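Local coordinates for protein UDP-glucose:anthocyanidin 3-O-glucosyltransferase (PDB 4REL) that belongs to the UDP-dependent glycosyltransferases of plants, enzymes built on the two-domain GT-B fold, at residues 204-218 against 228-240. Residues are numbered along the deposited sequence; the frame is centred on the assembly and turned at random.
Sequences PQAKAVVVNFFAELD and SKLQSLLYVVPLP
With CG of Tyr235 anti to its carbonyl carbon (chi1 -75°) and CG1 of Val211 anti to its backbone N (chi1 178°), phenol and isopropyl group lie side by side on one face of a parallel sheet. The unit is a beta-alpha-beta crossover, strand 208-211, helix 220-229 and strand 233-235, at one margin of a seven-stranded Rossmann-like sheet of the GT-B fold. It illustrates how parallel neighbours are joined: Val209 N bonds to Ser232 O, Val209 O receives Leu234 N at 2.9 Å, Val211 N reaches Leu234 O, and Val211 O accepts Val236 N. On its other side strand 208-211 pairs with strand 131-135, so it is an interior strand.

The Tyr235 ring is sandwiched. Ala215 CB sits over the centre of one face, 3.6 Å from the centroid, while Val211 CB covers the opposite face nearer the rim. Next to Tyr235, Leu233 CD1 meets Val211 CG2 at 3.6 Å. On the other face of the sheet, Val210 CG1 touches Val236 CG2 and Leu234 packs against helix 431-445.

Beyond the strands, Pro238 CD lies over the Phe214 ring, 4.0 Å from its centroid, and a water joins Asn212 OD1 to Val236 O. At the opposite end, the extended Gln231 chain brings NE2 to Pro204 O (3.0 Å).

Asp218 is gripped twice, Ser139 OG bonding to OD1 while Tyr235 OH donates to the anti lone pair of OD2 at 2.8 Å, with carboxylate and ring planes 65° apart.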
loop_
_atom_site.group_PDB
_atom_site.type_symbol
_atom_site.label_atom_id
_atom_site.label_comp_id
_atom_site.label_asym_id
_atom_site.label_seq_id
_atom_site.Cartn_x
_atom_site.Cartn_y
_atom_site.Cartn_z
ATOM N N PRO A 204 17.077 -5.349 10.160
ATOM C CA PRO A 204 17.490 -6.423 11.072
ATOM C C PRO A 204 17.604 -5.983 12.536
ATOM O O PRO A 204 17.736 -6.831 13.434
ATOM C CB PRO A 204 18.866 -6.833 10.521
ATOM C CG PRO A 204 18.775 -6.515 9.063
ATOM C CD PRO A 204 18.030 -5.204 9.042
ATOM N N GLN A 205 17.558 -4.680 12.788
ATOM C CA GLN A 205 17.651 -4.188 14.159
ATOM C C GLN A 205 16.281 -4.159 14.833
ATOM O O GLN A 205 16.179 -3.912 16.034
ATOM C CB GLN A 205 18.302 -2.800 14.185
ATOM C CG GLN A 205 19.699 -2.794 13.556
ATOM C CD GLN A 205 20.352 -1.438 13.580
ATOM O OE1 GLN A 205 20.630 -0.883 14.653
ATOM N NE2 GLN A 205 20.612 -0.887 12.397
ATOM N N ALA A 206 15.234 -4.411 14.052
ATOM C CA ALA A 206 13.876 -4.449 14.588
ATOM C C ALA A 206 13.628 -5.727 15.372
ATOM O O ALA A 206 14.037 -6.815 14.955
ATOM C CB ALA A 206 12.853 -4.319 13.475
ATOM N N LYS A 207 12.942 -5.596 16.505
ATOM C CA LYS A 207 12.524 -6.754 17.294
ATOM C C LYS A 207 11.625 -7.665 16.459
ATOM O O LYS A 207 11.701 -8.901 16.552
ATOM C CB LYS A 207 11.796 -6.270 18.552
ATOM C CG LYS A 207 11.191 -7.375 19.407
ATOM C CD LYS A 207 12.247 -8.240 20.066
ATOM C CE LYS A 207 11.603 -9.133 21.133
ATOM N NZ LYS A 207 12.613 -9.904 21.920
ATOM N N ALA A 208 10.781 -7.047 15.636
ATOM C CA ALA A 208 9.963 -7.767 14.667
ATOM C C ALA A 208 9.627 -6.853 13.495
ATOM O O ALA A 208 9.574 -5.624 13.645
ATOM C CB ALA A 208 8.681 -8.289 15.324
ATOM N N VAL A 209 9.422 -7.446 12.325
ATOM C CA VAL A 209 8.908 -6.712 11.184
ATOM C C VAL A 209 7.511 -7.257 10.921
ATOM O O VAL A 209 7.328 -8.474 10.778
ATOM C CB VAL A 209 9.800 -6.881 9.927
ATOM C CG1 VAL A 209 9.140 -6.232 8.718
ATOM C CG2 VAL A 209 11.178 -6.269 10.161
ATOM N N VAL A 210 6.526 -6.363 10.894
ATOM C CA VAL A 210 5.130 -6.754 10.701
ATOM C C VAL A 210 4.701 -6.410 9.273
ATOM O O VAL A 210 4.712 -5.236 8.879
ATOM C CB VAL A 210 4.215 -6.034 11.709
ATOM C CG1 VAL A 210 2.739 -6.348 11.421
ATOM C CG2 VAL A 210 4.560 -6.468 13.126
ATOM N N VAL A 211 4.342 -7.435 8.498
ATOM C CA VAL A 211 3.975 -7.238 7.101
ATOM C C VAL A 211 2.457 -7.206 6.973
ATOM O O VAL A 211 1.768 -8.092 7.471
ATOM C CB VAL A 211 4.546 -8.348 6.185
ATOM C CG1 VAL A 211 4.085 -8.124 4.748
ATOM C CG2 VAL A 211 6.069 -8.374 6.247
ATOM N N ASN A 212 1.952 -6.185 6.286
ATOM C CA ASN A 212 0.518 -5.952 6.135
ATOM C C ASN A 212 -0.009 -6.742 4.939
ATOM O O ASN A 212 -0.495 -6.167 3.969
ATOM C CB ASN A 212 0.285 -4.456 5.890
ATOM C CG ASN A 212 -1.149 -4.033 6.137
ATOM O OD1 ASN A 212 -1.768 -4.442 7.126
ATOM N ND2 ASN A 212 -1.692 -3.210 5.231
ATOM N N PHE A 213 0.088 -8.063 5.000
ATOM C CA PHE A 213 -0.302 -8.886 3.861
ATOM C C PHE A 213 -0.594 -10.325 4.286
ATOM O O PHE A 213 -0.647 -10.635 5.473
ATOM C CB PHE A 213 0.802 -8.846 2.796
ATOM C CG PHE A 213 0.322 -9.199 1.417
ATOM C CD1 PHE A 213 -0.718 -8.490 0.835
ATOM C CD2 PHE A 213 0.908 -10.235 0.708
ATOM C CE1 PHE A 213 -1.177 -8.804 -0.438
ATOM C CE2 PHE A 213 0.453 -10.566 -0.561
ATOM C CZ PHE A 213 -0.586 -9.850 -1.137
ATOM N N PHE A 214 -0.784 -11.195 3.302
ATOM C CA PHE A 214 -1.123 -12.590 3.538
ATOM C C PHE A 214 0.098 -13.454 3.237
ATOM O O PHE A 214 0.521 -13.551 2.086
ATOM C CB PHE A 214 -2.277 -12.999 2.607
ATOM C CG PHE A 214 -3.423 -12.009 2.570
ATOM C CD1 PHE A 214 -4.349 -11.960 3.605
ATOM C CD2 PHE A 214 -3.584 -11.151 1.491
ATOM C CE1 PHE A 214 -5.404 -11.052 3.568
ATOM C CE2 PHE A 214 -4.637 -10.245 1.443
ATOM C CZ PHE A 214 -5.547 -10.196 2.486
ATOM N N ALA A 215 0.666 -14.082 4.265
ATOM C CA ALA A 215 1.874 -14.883 4.092
ATOM C C ALA A 215 1.687 -15.972 3.037
ATOM O O ALA A 215 2.614 -16.296 2.290
ATOM C CB ALA A 215 2.290 -15.500 5.423
ATOM N N GLU A 216 0.473 -16.517 2.979
ATOM C CA GLU A 216 0.140 -17.607 2.061
ATOM C C GLU A 216 0.227 -17.204 0.590
ATOM O O GLU A 216 0.293 -18.062 -0.292
ATOM C CB GLU A 216 -1.257 -18.153 2.394
ATOM C CG GLU A 216 -1.363 -18.844 3.753
ATOM C CD GLU A 216 -1.597 -17.888 4.924
ATOM O OE1 GLU A 216 -1.484 -16.653 4.749
ATOM O OE2 GLU A 216 -1.903 -18.385 6.029
ATOM N N LEU A 217 0.245 -15.902 0.320
ATOM C CA LEU A 217 0.331 -15.401 -1.055
ATOM C C LEU A 217 1.748 -15.076 -1.506
ATOM O O LEU A 217 2.001 -14.925 -2.700
ATOM C CB LEU A 217 -0.538 -14.151 -1.241
ATOM C CG LEU A 217 -2.032 -14.331 -1.469
ATOM C CD1 LEU A 217 -2.644 -12.998 -1.906
ATOM C CD2 LEU A 217 -2.280 -15.393 -2.522
ATOM N N ASP A 218 2.665 -14.924 -0.558
ATOM C CA ASP A 218 4.051 -14.621 -0.902
ATOM C C ASP A 218 4.775 -15.912 -1.260
ATOM O O ASP A 218 4.447 -16.978 -0.733
ATOM C CB ASP A 218 4.763 -13.924 0.269
ATOM C CG ASP A 218 4.428 -12.449 0.371
ATOM O OD1 ASP A 218 3.869 -11.888 -0.602
ATOM O OD2 ASP A 218 4.721 -11.844 1.429
ATOM N N SER A 228 15.453 -15.242 7.342
ATOM C CA SER A 228 16.886 -15.394 7.572
ATOM C C SER A 228 17.580 -14.046 7.781
ATOM O O SER A 228 18.712 -13.988 8.259
ATOM C CB SER A 228 17.546 -16.141 6.414
ATOM O OG SER A 228 17.787 -15.272 5.329
ATOM N N LYS A 229 16.899 -12.962 7.429
ATOM C CA LYS A 229 17.483 -11.626 7.543
ATOM C C LYS A 229 17.010 -10.859 8.766
ATOM O O LYS A 229 17.644 -9.883 9.167
ATOM C CB LYS A 229 17.152 -10.796 6.299
ATOM C CG LYS A 229 17.766 -11.344 5.010
ATOM C CD LYS A 229 19.292 -11.230 5.028
ATOM C CE LYS A 229 19.899 -11.716 3.719
ATOM N NZ LYS A 229 21.352 -11.366 3.600
ATOM N N LEU A 230 15.887 -11.281 9.336
ATOM C CA LEU A 230 15.212 -10.495 10.373
ATOM C C LEU A 230 15.139 -11.233 11.700
ATOM O O LEU A 230 15.222 -12.460 11.739
ATOM C CB LEU A 230 13.799 -10.116 9.904
ATOM C CG LEU A 230 13.707 -9.368 8.567
ATOM C CD1 LEU A 230 12.257 -9.323 8.076
ATOM C CD2 LEU A 230 14.299 -7.958 8.651
ATOM N N GLN A 231 14.964 -10.487 12.791
ATOM C CA GLN A 231 14.805 -11.114 14.097
ATOM C C GLN A 231 13.502 -11.890 14.167
ATOM O O GLN A 231 13.438 -12.964 14.758
ATOM C CB GLN A 231 14.860 -10.068 15.216
ATOM C CG GLN A 231 16.181 -9.332 15.276
ATOM C CD GLN A 231 16.287 -8.402 16.465
ATOM O OE1 GLN A 231 15.754 -8.684 17.546
ATOM N NE2 GLN A 231 16.988 -7.290 16.280
ATOM N N SER A 232 12.469 -11.341 13.542
ATOM C CA SER A 232 11.149 -11.964 13.523
ATOM C C SER A 232 10.340 -11.373 12.382
ATOM O O SER A 232 10.327 -10.154 12.200
ATOM C CB SER A 232 10.431 -11.725 14.855
ATOM O OG SER A 232 9.142 -12.310 14.851
ATOM N N LEU A 233 9.694 -12.231 11.595
ATOM C CA LEU A 233 8.836 -11.774 10.512
ATOM C C LEU A 233 7.420 -12.200 10.816
ATOM O O LEU A 233 7.147 -13.397 10.923
ATOM C CB LEU A 233 9.268 -12.394 9.179
ATOM C CG LEU A 233 8.439 -12.043 7.938
ATOM C CD1 LEU A 233 8.586 -10.564 7.551
ATOM C CD2 LEU A 233 8.861 -12.939 6.775
ATOM N N LEU A 234 6.523 -11.227 10.956
ATOM C CA LEU A 234 5.141 -11.506 11.329
ATOM C C LEU A 234 4.199 -10.929 10.280
ATOM O O LEU A 234 4.387 -9.791 9.827
ATOM C CB LEU A 234 4.829 -10.885 12.699
ATOM C CG LEU A 234 5.691 -11.297 13.899
ATOM C CD1 LEU A 234 5.378 -10.435 15.145
ATOM C CD2 LEU A 234 5.488 -12.771 14.204
ATOM N N TYR A 235 3.196 -11.708 9.884
ATOM C CA TYR A 235 2.181 -11.214 8.957
ATOM C C TYR A 235 0.881 -11.001 9.725
ATOM O O TYR A 235 0.387 -11.916 10.385
ATOM C CB TYR A 235 1.937 -12.208 7.816
ATOM C CG TYR A 235 3.008 -12.278 6.749
ATOM C CD1 TYR A 235 2.796 -11.738 5.486
ATOM C CD2 TYR A 235 4.223 -12.906 6.998
ATOM C CE1 TYR A 235 3.779 -11.816 4.495
ATOM C CE2 TYR A 235 5.201 -12.989 6.021
ATOM C CZ TYR A 235 4.974 -12.440 4.777
ATOM O OH TYR A 235 5.953 -12.541 3.821
ATOM N N VAL A 236 0.343 -9.790 9.658
ATOM C CA VAL A 236 -0.960 -9.505 10.240
ATOM C C VAL A 236 -1.912 -9.122 9.117
ATOM O O VAL A 236 -1.580 -8.290 8.266
ATOM C CB VAL A 236 -0.874 -8.396 11.294
ATOM C CG1 VAL A 236 -2.265 -8.039 11.821
ATOM C CG2 VAL A 236 0.022 -8.851 12.434
ATOM N N VAL A 237 -3.076 -9.766 9.111
ATOM C CA VAL A 237 -4.059 -9.622 8.043
ATOM C C VAL A 237 -4.406 -8.153 7.838
ATOM O O VAL A 237 -4.781 -7.460 8.790
ATOM C CB VAL A 237 -5.336 -10.435 8.369
ATOM C CG1 VAL A 237 -6.502 -10.004 7.501
ATOM C CG2 VAL A 237 -5.064 -11.923 8.198
ATOM N N PRO A 238 -4.282 -7.671 6.593
ATOM C CA PRO A 238 -4.464 -6.249 6.259
ATOM C C PRO A 238 -5.916 -5.797 6.187
ATOM O O PRO A 238 -6.159 -4.596 6.078
ATOM C CB PRO A 238 -3.839 -6.141 4.858
ATOM C CG PRO A 238 -3.963 -7.521 4.290
ATOM C CD PRO A 238 -3.740 -8.438 5.456
ATOM N N LEU A 239 -6.855 -6.742 6.223
ATOM C CA LEU A 239 -8.277 -6.424 6.154
ATOM C C LEU A 239 -8.668 -5.464 7.265
ATOM O O LEU A 239 -8.115 -5.528 8.366
ATOM C CB LEU A 239 -9.118 -7.701 6.253
ATOM C CG LEU A 239 -8.911 -8.687 5.102
ATOM C CD1 LEU A 239 -9.779 -9.931 5.286
ATOM C CD2 LEU A 239 -9.204 -8.013 3.769
ATOM N N PRO A 240 -9.624 -4.564 6.979
ATOM C CA PRO A 240 -10.029 -3.553 7.962
ATOM C C PRO A 240 -10.790 -4.153 9.134
ATOM O O PRO A 240 -11.679 -4.987 8.938
ATOM C CB PRO A 240 -10.965 -2.638 7.160
ATOM C CG PRO A 240 -11.494 -3.511 6.058
ATOM C CD PRO A 240 -10.334 -4.407 5.694
HETATM O O HOH W 1 14.329 -7.690 12.458
HETATM O O HOH W 2 -4.459 -2.487 5.352
HETATM O O HOH W 3 -1.254 -5.662 9.350
#